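Local structure of CELL WALL surface anchor family protein (Streptococcus pneumoniae, 2WW8) at residues W117-E122 and T127-E132; Q144-G149 and K173-N178; K659-T664 and V674-N679. The protein acts as the pilus adhesin of the bacterium, probably attaching it to host cells through its elongated, multidomain surface chain. One frame throughout, in Å; residues are numbered along the deposited sequence.

In the fold
Contact 1 lies about 33 Å from contact 2 and 40 Å from contact 3, centre to centre, and belongs to a separate prealbumin-like domain. It is a partly buried hairpin at the edge of a sheet, joined by backbone hydrogen bonds between neighbouring strands. Contacts 2 and 3 are closer, with centres 22 Å apart and nearest atoms about 11 Å apart, and both rest on apolar side chains alone. In contact 2 a strand meets the partly exposed chain running into 148-150; contact 3 is wholly buried and brings together strands of two different sheets. Backbone pairing thus marks the hairpin, whereas side-chain packing spans the wider separations of the other two.

Contact 1: W117-E122 and T127-E132; sequences WTVEVE and TTVQGE
E120, Q130 and T127 lose much of their surface where strands 117-121 and 127-129 run antiparallel. E120 pairs with T128: T128 N donates to E120 O at 2.9 Å, close to linear at 174°, while the return bond from E120 N to T128 O is weak. With E120 CG between N and the carbonyl carbon (chi1 51°) and a bend at chi2, the chain runs alongside T128 and its end comes nearer to 127-132. E120 OE2 lies 3.4 Å from T128 OG1, a weak hydrogen bond. Q130 passes over the same glutamate, Q130 CG 4.1 Å from E120 CG, with amide and carboxylate planes 40° apart. Q130 CG also touches the T118 methyl, and Q130 N gives T118 O a bond of 2.8 Å. This two-stranded hairpin forms one edge of a five-stranded antiparallel sheet in a domain of the prealbumin-like family. The other face of the hairpin carries V119, V121, T127 and V129. On it T127 CG2 is 4.1 Å from V119 CG1, while T127 OG1 is hydrogen-bonded to K49 N. V129 reaches I727 of strand 724-730. Farther along, the E132 carboxylate stands at the edge of the W117 indole, its plane perpendicular to the ring; E132 CD is 3.8 Å from W117 NE1, a buried nitrogen that has no hydrogen-bond partner in the model.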
ATOM      1  N   TRP A 117      32.408 -34.383  27.445  1.00 26.69           N
ATOM      2  CA  TRP A 117      31.066 -33.955  27.016  1.00 25.79           C
ATOM      3  C   TRP A 117      30.678 -34.465  25.636  1.00 24.61           C
ATOM      4  O   TRP A 117      31.504 -34.518  24.733  1.00 23.78           O
ATOM      5  CB  TRP A 117      30.959 -32.433  26.987  1.00 25.77           C
ATOM      6  CG  TRP A 117      31.197 -31.786  28.302  1.00 28.33           C
ATOM      7  CD1 TRP A 117      30.256 -31.421  29.224  1.00 29.85           C
ATOM      8  CD2 TRP A 117      32.469 -31.413  28.847  1.00 29.85           C
ATOM      9  NE1 TRP A 117      30.870 -30.842  30.312  1.00 31.10           N
ATOM     10  CE2 TRP A 117      32.226 -30.827  30.107  1.00 30.25           C
ATOM     11  CE3 TRP A 117      33.788 -31.519  28.391  1.00 30.92           C
ATOM     12  CZ2 TRP A 117      33.257 -30.348  30.922  1.00 32.32           C
ATOM     13  CZ3 TRP A 117      34.816 -31.042  29.201  1.00 32.43           C
ATOM     14  CH2 TRP A 117      34.543 -30.465  30.452  1.00 32.27           C
ATOM     15  N   THR A 118      29.409 -34.821  25.478  1.00 24.38           N
ATOM     16  CA  THR A 118      28.859 -35.159  24.166  1.00 24.37           C
ATOM     17  C   THR A 118      28.231 -33.939  23.473  1.00 23.81           C
ATOM     18  O   THR A 118      27.488 -33.161  24.072  1.00 23.20           O
ATOM     19  CB  THR A 118      27.866 -36.336  24.292  1.00 24.85           C
ATOM     20  OG1 THR A 118      28.562 -37.447  24.863  1.00 24.36           O
ATOM     21  CG2 THR A 118      27.247 -36.752  22.943  1.00 24.51           C
ATOM     22  N   VAL A 119      28.563 -33.775  22.200  1.00 23.78           N
ATOM     23  CA  VAL A 119      28.118 -32.630  21.411  1.00 23.94           C
ATOM     24  C   VAL A 119      27.499 -33.123  20.095  1.00 24.89           C
ATOM     25  O   VAL A 119      28.219 -33.530  19.169  1.00 25.32           O
ATOM     26  CB  VAL A 119      29.272 -31.615  21.135  1.00 23.46           C
ATOM     27  CG1 VAL A 119      28.833 -30.497  20.172  1.00 22.25           C
ATOM     28  CG2 VAL A 119      29.831 -31.038  22.428  1.00 21.06           C
ATOM     29  N   GLU A 120      26.166 -33.099  20.033  1.00 25.07           N
ATOM     30  CA  GLU A 120      25.421 -33.364  18.798  1.00 25.42           C
ATOM     31  C   GLU A 120      25.117 -32.088  17.988  1.00 23.59           C
ATOM     32  O   GLU A 120      24.611 -31.090  18.527  1.00 23.04           O
ATOM     33  CB  GLU A 120      24.164 -34.206  19.058  1.00 26.20           C
ATOM     34  CG  GLU A 120      23.249 -33.685  20.168  1.00 31.96           C
ATOM     35  CD  GLU A 120      21.767 -33.859  19.834  1.00 39.21           C
ATOM     36  OE1 GLU A 120      21.448 -34.870  19.164  1.00 41.14           O
ATOM     37  OE2 GLU A 120      20.927 -33.004  20.223  1.00 41.16           O
ATOM     38  N   VAL A 121      25.485 -32.126  16.708  1.00 21.61           N
ATOM     39  CA  VAL A 121      25.090 -31.115  15.721  1.00 19.96           C
ATOM     40  C   VAL A 121      24.085 -31.733  14.734  1.00 19.25           C
ATOM     41  O   VAL A 121      24.402 -32.702  14.022  1.00 17.66           O
ATOM     42  CB  VAL A 121      26.286 -30.441  15.006  1.00 19.76           C
ATOM     43  CG1 VAL A 121      25.809 -29.350  14.064  1.00 19.90           C
ATOM     44  CG2 VAL A 121      27.226 -29.818  16.014  1.00 18.84           C
ATOM     45  N   GLU A 122      22.870 -31.177  14.732  1.00 18.38           N
ATOM     46  CA  GLU A 122      21.780 -31.622  13.859  1.00 17.91           C
ATOM     47  C   GLU A 122      22.021 -31.236  12.399  1.00 16.90           C
ATOM     48  O   GLU A 122      22.815 -30.331  12.123  1.00 15.65           O
ATOM     49  CB  GLU A 122      20.466 -30.983  14.298  1.00 18.44           C
ATOM     50  CG  GLU A 122      20.028 -31.210  15.726  1.00 20.80           C
ATOM     51  CD  GLU A 122      19.200 -32.457  15.855  1.00 24.34           C
ATOM     52  OE1 GLU A 122      18.041 -32.476  15.381  1.00 23.77           O
ATOM     53  OE2 GLU A 122      19.734 -33.420  16.444  1.00 29.02           O
ATOM     54  N   THR A 127      23.193 -27.009  17.704  1.00 16.94           N
ATOM     55  CA  THR A 127      24.264 -27.569  18.530  1.00 17.13           C
ATOM     56  C   THR A 127      23.818 -27.781  19.973  1.00 18.22           C
ATOM     57  O   THR A 127      23.468 -26.824  20.674  1.00 17.14           O
ATOM     58  CB  THR A 127      25.479 -26.623  18.545  1.00 16.90           C
ATOM     59  OG1 THR A 127      25.979 -26.482  17.211  1.00 14.24           O
ATOM     60  CG2 THR A 127      26.581 -27.169  19.472  1.00 17.52           C
ATOM     61  N   THR A 128      23.866 -29.032  20.417  1.00 19.79           N
ATOM     62  CA  THR A 128      23.467 -29.367  21.786  1.00 22.22           C
ATOM     63  C   THR A 128      24.605 -30.044  22.565  1.00 23.56           C
ATOM     64  O   THR A 128      25.274 -30.941  22.041  1.00 23.46           O
ATOM     65  CB  THR A 128      22.226 -30.290  21.753  1.00 22.20           C
ATOM     66  OG1 THR A 128      21.243 -29.713  20.884  1.00 23.24           O
ATOM     67  CG2 THR A 128      21.632 -30.519  23.137  1.00 22.66           C
ATOM     68  N   VAL A 129      24.832 -29.627  23.806  1.00 24.80           N
ATOM     69  CA  VAL A 129      25.790 -30.335  24.655  1.00 27.09           C
ATOM     70  C   VAL A 129      24.994 -31.257  25.580  1.00 28.48           C
ATOM     71  O   VAL A 129      24.326 -30.748  26.473  1.00 28.93           O
ATOM     72  CB  VAL A 129      26.657 -29.334  25.447  1.00 26.98           C
ATOM     73  CG1 VAL A 129      27.737 -30.062  26.252  1.00 28.08           C
ATOM     74  CG2 VAL A 129      27.289 -28.317  24.494  1.00 26.66           C
ATOM     75  N   GLN A 130      25.040 -32.577  25.364  1.00 30.10           N
ATOM     76  CA  GLN A 130      24.066 -33.512  25.962  1.00 31.79           C
ATOM     77  C   GLN A 130      24.073 -33.536  27.490  1.00 32.11           C
ATOM     78  O   GLN A 130      25.138 -33.488  28.103  1.00 32.17           O
ATOM     79  CB  GLN A 130      24.212 -34.936  25.394  1.00 32.37           C
ATOM     80  CG  GLN A 130      23.693 -35.120  23.954  1.00 35.87           C
ATOM     81  CD  GLN A 130      22.162 -35.022  23.838  1.00 40.88           C
ATOM     82  OE1 GLN A 130      21.593 -33.937  23.634  1.00 41.00           O
ATOM     83  NE2 GLN A 130      21.489 -36.166  23.967  1.00 41.10           N
ATOM     84  N   GLY A 131      22.887 -33.587  28.093  1.00 32.76           N
ATOM     85  CA  GLY A 131      22.728 -33.536  29.547  1.00 33.53           C
ATOM     86  C   GLY A 131      23.609 -32.520  30.262  1.00 34.20           C
ATOM     87  O   GLY A 131      24.266 -32.838  31.252  1.00 33.68           O
ATOM     88  N   GLU A 132      23.634 -31.287  29.772  1.00 35.01           N
ATOM     89  CA  GLU A 132      24.427 -30.242  30.411  1.00 36.28           C
ATOM     90  C   GLU A 132      23.749 -28.866  30.433  1.00 36.37           C
ATOM     91  O   GLU A 132      23.202 -28.414  29.426  1.00 36.25           O
ATOM     92  CB  GLU A 132      25.807 -30.150  29.751  1.00 36.66           C
ATOM     93  CG  GLU A 132      26.871 -29.459  30.596  1.00 39.42           C
ATOM     94  CD  GLU A 132      27.379 -30.323  31.741  1.00 42.37           C
ATOM     95  OE1 GLU A 132      27.132 -31.552  31.722  1.00 42.57           O
ATOM     96  OE2 GLU A 132      28.037 -29.768  32.652  1.00 43.32           O
TER

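Contact 2: Q144-G149 and K173-N178; sequences QYPQTG and KALNPN
L175 reaches across to 144-149 with both methyls, each taking a different neighbour. L175 CD2 sits 3.9 Å from Y145 CD1, and L175 CD1 lies 3.8 Å from P146 CD and 3.9 Å from P146 CG. The leucine and tyrosine side chains stand roughly perpendicular, and CD1 is the ring carbon nearest the leucine; the proline ring meets the other branch at a slant. Both L175 and Y145 carry CG beside the backbone N (chi1 -50° and -62°), which directs each side chain at the other over a CA-CA separation of 8.6 Å. At that distance the two backbones are not strand partners. Segment 173-178 belongs to the long strand 171-184, and Y145 and P146 lie in the loop leading into strand 148-150. Strand 157-162 takes part as well, I160 and K162 touching L175, and K162 makes a cation-pi contact with Y145. The phenol oxygen of Y145 is hydrogen-bonded to H172 N, which ties the far end of the ring to the chain just ahead of 173-178. With 133 Å² buried and carbon meeting carbon throughout, the contact is modest and rests on van der Waals and hydrophobic packing, while the polar anchoring of Y145 comes from H172.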
ATOM      1  N   GLN A 144      24.000 -11.503   4.160  1.00 23.43           N
ATOM      2  CA  GLN A 144      23.513 -12.079   2.903  1.00 23.62           C
ATOM      3  C   GLN A 144      21.997 -11.990   2.694  1.00 21.97           C
ATOM      4  O   GLN A 144      21.218 -12.509   3.487  1.00 22.14           O
ATOM      5  CB  GLN A 144      23.940 -13.547   2.804  1.00 23.35           C
ATOM      6  CG  GLN A 144      25.450 -13.705   2.862  1.00 28.44           C
ATOM      7  CD  GLN A 144      26.130 -13.122   1.638  1.00 33.22           C
ATOM      8  OE1 GLN A 144      26.918 -12.180   1.744  1.00 37.74           O
ATOM      9  NE2 GLN A 144      25.827 -13.677   0.467  1.00 35.32           N
ATOM     10  N   TYR A 145      21.574 -11.367   1.600  1.00 21.63           N
ATOM     11  CA  TYR A 145      20.147 -11.178   1.304  1.00 20.63           C
ATOM     12  C   TYR A 145      19.902 -11.546  -0.146  1.00 20.52           C
ATOM     13  O   TYR A 145      20.665 -11.124  -1.009  1.00 20.55           O
ATOM     14  CB  TYR A 145      19.744  -9.708   1.485  1.00 19.79           C
ATOM     15  CG  TYR A 145      19.954  -9.259   2.905  1.00 22.94           C
ATOM     16  CD1 TYR A 145      18.961  -9.445   3.863  1.00 24.10           C
ATOM     17  CD2 TYR A 145      21.165  -8.688   3.302  1.00 21.09           C
ATOM     18  CE1 TYR A 145      19.166  -9.066   5.194  1.00 23.30           C
ATOM     19  CE2 TYR A 145      21.372  -8.303   4.612  1.00 22.48           C
ATOM     20  CZ  TYR A 145      20.371  -8.489   5.550  1.00 21.67           C
ATOM     21  OH  TYR A 145      20.578  -8.114   6.856  1.00 17.46           O
ATOM     22  N   PRO A 146      18.842 -12.323  -0.423  1.00 19.66           N
ATOM     23  CA  PRO A 146      18.470 -12.368  -1.841  1.00 18.98           C
ATOM     24  C   PRO A 146      17.829 -11.045  -2.254  1.00 19.44           C
ATOM     25  O   PRO A 146      17.207 -10.365  -1.436  1.00 19.15           O
ATOM     26  CB  PRO A 146      17.423 -13.483  -1.899  1.00 19.13           C
ATOM     27  CG  PRO A 146      16.744 -13.396  -0.550  1.00 18.33           C
ATOM     28  CD  PRO A 146      17.916 -13.097   0.423  1.00 19.74           C
ATOM     29  N   GLN A 147      17.977 -10.704  -3.526  1.00 18.90           N
ATOM     30  CA  GLN A 147      17.599  -9.398  -4.018  1.00 20.34           C
ATOM     31  C   GLN A 147      16.344  -9.378  -4.907  1.00 20.53           C
ATOM     32  O   GLN A 147      15.723  -8.326  -5.091  1.00 20.45           O
ATOM     33  CB  GLN A 147      18.827  -8.845  -4.716  1.00 20.31           C
ATOM     34  CG  GLN A 147      19.935  -8.866  -3.675  1.00 25.48           C
ATOM     35  CD  GLN A 147      20.722  -7.615  -3.708  1.00 32.12           C
ATOM     36  OE1 GLN A 147      21.830  -7.590  -4.259  1.00 34.10           O
ATOM     37  NE2 GLN A 147      20.138  -6.545  -3.167  1.00 34.22           N
ATOM     38  N   THR A 148      15.974 -10.544  -5.431  1.00 19.89           N
ATOM     39  CA  THR A 148      14.844 -10.657  -6.356  1.00 19.30           C
ATOM     40  C   THR A 148      14.072 -11.955  -6.100  1.00 18.92           C
ATOM     41  O   THR A 148      14.636 -12.934  -5.570  1.00 18.52           O
ATOM     42  CB  THR A 148      15.267 -10.630  -7.831  1.00 19.86           C
ATOM     43  OG1 THR A 148      15.932 -11.856  -8.100  1.00 18.21           O
ATOM     44  CG2 THR A 148      16.183  -9.454  -8.180  1.00 19.38           C
ATOM     45  N   GLY A 149      12.772 -11.913  -6.394  1.00 18.74           N
ATOM     46  CA  GLY A 149      12.005 -13.125  -6.637  1.00 17.20           C
ATOM     47  C   GLY A 149      11.646 -13.136  -8.115  1.00 17.63           C
ATOM     48  O   GLY A 149      11.912 -12.138  -8.818  1.00 18.10           O
ATOM     49  N   LYS A 173      15.792  -9.371   9.614  1.00 18.44           N
ATOM     50  CA  LYS A 173      15.217 -10.713   9.711  1.00 18.11           C
ATOM     51  C   LYS A 173      14.112 -11.028   8.685  1.00 16.58           C
ATOM     52  O   LYS A 173      13.726 -12.191   8.493  1.00 15.77           O
ATOM     53  CB  LYS A 173      14.785 -10.968  11.159  1.00 18.06           C
ATOM     54  CG  LYS A 173      15.965 -11.330  12.026  1.00 18.76           C
ATOM     55  CD  LYS A 173      15.642 -11.367  13.507  1.00 19.00           C
ATOM     56  CE  LYS A 173      14.863 -12.626  13.842  1.00 20.97           C
ATOM     57  NZ  LYS A 173      14.861 -12.911  15.311  1.00 19.02           N
ATOM     58  N   ALA A 174      13.651 -10.002   7.979  1.00 15.68           N
ATOM     59  CA  ALA A 174      12.516 -10.180   7.074  1.00 15.57           C
ATOM     60  C   ALA A 174      12.595  -9.251   5.876  1.00 15.27           C
ATOM     61  O   ALA A 174      13.125  -8.129   6.004  1.00 15.85           O
ATOM     62  CB  ALA A 174      11.211  -9.945   7.813  1.00 14.81           C
ATOM     63  N   LEU A 175      12.042  -9.746   4.764  1.00 14.82           N
ATOM     64  CA  LEU A 175      12.030  -9.108   3.429  1.00 15.69           C
ATOM     65  C   LEU A 175      10.627  -9.138   2.815  1.00 16.44           C
ATOM     66  O   LEU A 175       9.926 -10.170   2.862  1.00 18.15           O
ATOM     67  CB  LEU A 175      13.000  -9.766   2.420  1.00 15.65           C
ATOM     68  CG  LEU A 175      14.454  -9.986   2.908  1.00 16.30           C
ATOM     69  CD1 LEU A 175      15.235 -10.901   1.983  1.00 22.90           C
ATOM     70  CD2 LEU A 175      15.219  -8.679   3.126  1.00 18.11           C
ATOM     71  N   ASN A 176      10.259  -8.005   2.222  1.00 15.25           N
ATOM     72  CA  ASN A 176       9.029  -7.883   1.480  1.00 15.81           C
ATOM     73  C   ASN A 176       9.376  -7.683   0.005  1.00 16.42           C
ATOM     74  O   ASN A 176      10.426  -7.115  -0.328  1.00 16.03           O
ATOM     75  CB  ASN A 176       8.218  -6.679   1.957  1.00 15.52           C
ATOM     76  CG  ASN A 176       7.179  -7.052   3.012  1.00 15.75           C
ATOM     77  OD1 ASN A 176       6.756  -8.216   3.136  1.00 18.29           O
ATOM     78  ND2 ASN A 176       6.754  -6.051   3.789  1.00 12.13           N
ATOM     79  N   PRO A 177       8.466  -8.125  -0.862  1.00 15.56           N
ATOM     80  CA  PRO A 177       8.531  -7.734  -2.257  1.00 15.86           C
ATOM     81  C   PRO A 177       8.339  -6.236  -2.330  1.00 16.86           C
ATOM     82  O   PRO A 177       7.613  -5.650  -1.500  1.00 16.36           O
ATOM     83  CB  PRO A 177       7.284  -8.362  -2.886  1.00 15.03           C
ATOM     84  CG  PRO A 177       6.455  -8.870  -1.746  1.00 15.41           C
ATOM     85  CD  PRO A 177       7.358  -9.065  -0.564  1.00 14.50           C
ATOM     86  N   ASN A 178       8.927  -5.657  -3.382  1.00 17.34           N
ATOM     87  CA  ASN A 178       8.731  -4.255  -3.666  1.00 18.74           C
ATOM     88  C   ASN A 178       8.644  -3.929  -5.152  1.00 20.17           C
ATOM     89  O   ASN A 178       9.595  -4.204  -5.885  1.00 21.39           O
ATOM     90  CB  ASN A 178       9.861  -3.445  -3.027  1.00 19.48           C
ATOM     91  CG  ASN A 178       9.612  -1.947  -3.115  1.00 21.45           C
ATOM     92  OD1 ASN A 178       8.607  -1.453  -2.610  1.00 25.59           O
ATOM     93  ND2 ASN A 178      10.525  -1.224  -3.753  1.00 24.04           N
TER

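Contact 3: K659-T664 and V674-N679; sequences KRIRVT and VTLTYN
Strands 660-664 and 674-679 run antiparallel at 159°, their axes 10.4 Å apart at closest approach, which is too wide for backbone pairing and points to two stacked sheets. Such layering suits the Ig-like domain to which both segments are assigned: 660-668 lies in a five-stranded sheet between 651-655 and 593-601, whereas 673-682 pairs with 203-218 and 621-625. Four buried side chains meet between the layers, I661 and V663 from one strand and L676 and Y678 from the other; the two segments bury 174 Å² against each other. The clearest geometry is that of I661 on Y678. With its chain extended at chi2 (173°), the isoleucine places I661 CD1 3.8 Å from the centroid of the Y678 ring and only 9° off the normal, a CH-pi contact over one face. I661 CD1 is nearly equidistant from the six ring atoms, from 3.8 Å between I661 CD1 and Y678 CD1 to 4.2 Å between I661 CD1 and Y678 CE2, so it is centred and not leaning on an edge. Next along, L676 CD2 is shared between two partners, 3.9 Å from V663 CG2 and 4.2 Å from I661 CG2. L676 and V663 lie antiparallel alongside one another, each passing the other's end, and L623 of strand 621-625 adds a further contact to the leucine. D600, whose backbone is hydrogen-bonded to I661, also holds the phenol: Y678 OH is hydrogen-bonded to D600 OD2.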
ATOM      1  N   LYS A 659      -1.344 -27.707   4.677  1.00 19.91           N
ATOM      2  CA  LYS A 659      -0.944 -26.427   5.303  1.00 19.02           C
ATOM      3  C   LYS A 659      -1.260 -25.233   4.369  1.00 17.80           C
ATOM      4  O   LYS A 659      -0.398 -24.437   4.003  1.00 18.52           O
ATOM      5  CB  LYS A 659       0.537 -26.429   5.739  1.00 18.96           C
ATOM      6  CG  LYS A 659       0.917 -27.501   6.782  1.00 24.62           C
ATOM      7  CD  LYS A 659       2.466 -27.503   6.973  1.00 37.57           C
ATOM      8  CE  LYS A 659       3.222 -26.381   6.161  1.00 45.38           C
ATOM      9  NZ  LYS A 659       4.485 -25.624   6.580  1.00 46.31           N
ATOM     10  N   ARG A 660      -2.514 -25.099   3.969  1.00 15.28           N
ATOM     11  CA  ARG A 660      -2.831 -24.117   2.946  1.00 14.74           C
ATOM     12  C   ARG A 660      -4.153 -23.416   3.261  1.00 14.47           C
ATOM     13  O   ARG A 660      -5.116 -24.074   3.620  1.00 13.75           O
ATOM     14  CB  ARG A 660      -2.874 -24.874   1.619  1.00 14.87           C
ATOM     15  CG  ARG A 660      -3.518 -24.169   0.481  1.00 17.87           C
ATOM     16  CD  ARG A 660      -3.371 -25.036  -0.727  1.00 19.76           C
ATOM     17  NE  ARG A 660      -4.476 -25.969  -0.793  1.00 25.74           N
ATOM     18  CZ  ARG A 660      -4.382 -27.214  -1.253  1.00 33.16           C
ATOM     19  NH1 ARG A 660      -3.224 -27.707  -1.705  1.00 37.09           N
ATOM     20  NH2 ARG A 660      -5.441 -28.003  -1.223  1.00 29.06           N
ATOM     21  N   ILE A 661      -4.159 -22.099   3.126  1.00 12.97           N
ATOM     22  CA  ILE A 661      -5.374 -21.295   3.266  1.00 14.75           C
ATOM     23  C   ILE A 661      -5.924 -21.166   1.849  1.00 16.64           C
ATOM     24  O   ILE A 661      -5.154 -20.913   0.891  1.00 14.44           O
ATOM     25  CB  ILE A 661      -5.056 -19.885   3.804  1.00 15.30           C
ATOM     26  CG1 ILE A 661      -4.480 -20.027   5.225  1.00 15.92           C
ATOM     27  CG2 ILE A 661      -6.305 -18.926   3.751  1.00 15.68           C
ATOM     28  CD1 ILE A 661      -3.971 -18.744   5.791  1.00 14.81           C
ATOM     29  N   ARG A 662      -7.245 -21.307   1.730  1.00 16.05           N
ATOM     30  CA  ARG A 662      -7.937 -20.881   0.516  1.00 16.36           C
ATOM     31  C   ARG A 662      -9.015 -19.855   0.875  1.00 17.56           C
ATOM     32  O   ARG A 662      -9.774 -19.986   1.879  1.00 16.32           O
ATOM     33  CB  ARG A 662      -8.574 -22.072  -0.222  1.00 14.54           C
ATOM     34  CG  ARG A 662      -7.500 -22.989  -0.793  1.00 20.10           C
ATOM     35  CD  ARG A 662      -7.955 -24.420  -0.862  1.00 22.70           C
ATOM     36  NE  ARG A 662      -9.270 -24.448  -1.461  1.00 35.17           N
ATOM     37  CZ  ARG A 662     -10.332 -25.093  -0.975  1.00 35.62           C
ATOM     38  NH1 ARG A 662     -10.279 -25.854   0.139  1.00 36.66           N
ATOM     39  NH2 ARG A 662     -11.456 -24.978  -1.666  1.00 31.10           N
ATOM     40  N   VAL A 663      -9.111 -18.853   0.011  1.00 16.50           N
ATOM     41  CA  VAL A 663     -10.257 -17.951   0.106  1.00 15.25           C
ATOM     42  C   VAL A 663     -11.062 -18.136  -1.183  1.00 15.77           C
ATOM     43  O   VAL A 663     -10.543 -17.918  -2.281  1.00 15.66           O
ATOM     44  CB  VAL A 663      -9.835 -16.471   0.297  1.00 15.44           C
ATOM     45  CG1 VAL A 663     -11.110 -15.570   0.362  1.00 12.90           C
ATOM     46  CG2 VAL A 663      -8.886 -16.265   1.458  1.00 14.26           C
ATOM     47  N   THR A 664     -12.325 -18.529  -1.030  1.00 16.35           N
ATOM     48  CA  THR A 664     -13.237 -18.780  -2.131  1.00 16.30           C
ATOM     49  C   THR A 664     -14.345 -17.748  -2.178  1.00 14.78           C
ATOM     50  O   THR A 664     -14.588 -17.080  -1.190  1.00 17.77           O
ATOM     51  CB  THR A 664     -13.833 -20.214  -2.045  1.00 18.70           C
ATOM     52  OG1 THR A 664     -14.633 -20.292  -0.873  1.00 17.37           O
ATOM     53  CG2 THR A 664     -12.735 -21.354  -1.985  1.00 14.34           C
ATOM     54  N   VAL A 674     -10.691  -6.686  -1.319  1.00 13.62           N
ATOM     55  CA  VAL A 674     -10.803  -7.551  -0.119  1.00 15.07           C
ATOM     56  C   VAL A 674      -9.399  -7.680   0.476  1.00 15.92           C
ATOM     57  O   VAL A 674      -8.426  -7.686  -0.307  1.00 15.38           O
ATOM     58  CB  VAL A 674     -11.242  -8.952  -0.588  1.00 15.92           C
ATOM     59  CG1 VAL A 674     -11.165  -9.993   0.522  1.00 19.64           C
ATOM     60  CG2 VAL A 674     -12.718  -8.820  -1.019  1.00 18.25           C
ATOM     61  N   THR A 675      -9.328  -7.788   1.806  1.00 14.18           N
ATOM     62  CA  THR A 675      -8.077  -7.948   2.592  1.00 15.48           C
ATOM     63  C   THR A 675      -8.143  -9.163   3.512  1.00 16.10           C
ATOM     64  O   THR A 675      -9.127  -9.343   4.257  1.00 15.18           O
ATOM     65  CB  THR A 675      -7.839  -6.696   3.459  1.00 15.10           C
ATOM     66  OG1 THR A 675      -7.857  -5.544   2.609  1.00 18.05           O
ATOM     67  CG2 THR A 675      -6.492  -6.735   4.249  1.00 13.13           C
ATOM     68  N   LEU A 676      -7.119 -10.012   3.438  1.00 15.57           N
ATOM     69  CA  LEU A 676      -7.016 -11.148   4.324  1.00 15.74           C
ATOM     70  C   LEU A 676      -5.789 -10.909   5.221  1.00 16.83           C
ATOM     71  O   LEU A 676      -4.728 -10.524   4.730  1.00 15.97           O
ATOM     72  CB  LEU A 676      -6.784 -12.429   3.530  1.00 14.86           C
ATOM     73  CG  LEU A 676      -6.337 -13.662   4.330  1.00 15.34           C
ATOM     74  CD1 LEU A 676      -7.450 -14.251   5.176  1.00 15.44           C
ATOM     75  CD2 LEU A 676      -5.809 -14.782   3.415  1.00 13.61           C
ATOM     76  N   THR A 677      -5.911 -11.092   6.536  1.00 15.87           N
ATOM     77  CA  THR A 677      -4.688 -11.068   7.363  1.00 16.43           C
ATOM     78  C   THR A 677      -4.599 -12.344   8.196  1.00 15.50           C
ATOM     79  O   THR A 677      -5.644 -12.961   8.446  1.00 15.61           O
ATOM     80  CB  THR A 677      -4.576  -9.866   8.312  1.00 14.91           C
ATOM     81  OG1 THR A 677      -5.597  -9.974   9.301  1.00 17.71           O
ATOM     82  CG2 THR A 677      -4.641  -8.498   7.626  1.00 15.94           C
ATOM     83  N   TYR A 678      -3.382 -12.764   8.588  1.00 14.44           N
ATOM     84  CA  TYR A 678      -3.217 -13.898   9.458  1.00 15.01           C
ATOM     85  C   TYR A 678      -1.774 -13.798   9.983  1.00 15.29           C
ATOM     86  O   TYR A 678      -0.982 -12.985   9.534  1.00 15.81           O
ATOM     87  CB  TYR A 678      -3.513 -15.260   8.770  1.00 14.81           C
ATOM     88  CG  TYR A 678      -2.666 -15.508   7.529  1.00 20.11           C
ATOM     89  CD1 TYR A 678      -3.085 -15.069   6.249  1.00 16.63           C
ATOM     90  CD2 TYR A 678      -1.409 -16.110   7.636  1.00 16.61           C
ATOM     91  CE1 TYR A 678      -2.283 -15.277   5.114  1.00 17.29           C
ATOM     92  CE2 TYR A 678      -0.607 -16.347   6.502  1.00 16.17           C
ATOM     93  CZ  TYR A 678      -1.038 -15.921   5.255  1.00 18.92           C
ATOM     94  OH  TYR A 678      -0.229 -16.167   4.152  1.00 13.30           O
ATOM     95  N   ASN A 679      -1.425 -14.652  10.935  1.00 14.46           N
ATOM     96  CA  ASN A 679      -0.131 -14.579  11.578  1.00 15.84           C
ATOM     97  C   ASN A 679       0.616 -15.859  11.299  1.00 15.01           C
ATOM     98  O   ASN A 679      -0.027 -16.908  11.189  1.00 14.26           O
ATOM     99  CB  ASN A 679      -0.311 -14.365  13.086  1.00 14.82           C
ATOM    100  CG  ASN A 679      -0.917 -12.999  13.393  1.00 18.23           C
ATOM    101  OD1 ASN A 679      -0.501 -11.958  12.848  1.00 17.68           O
ATOM    102  ND2 ASN A 679      -1.903 -12.985  14.277  1.00 16.88           N
TER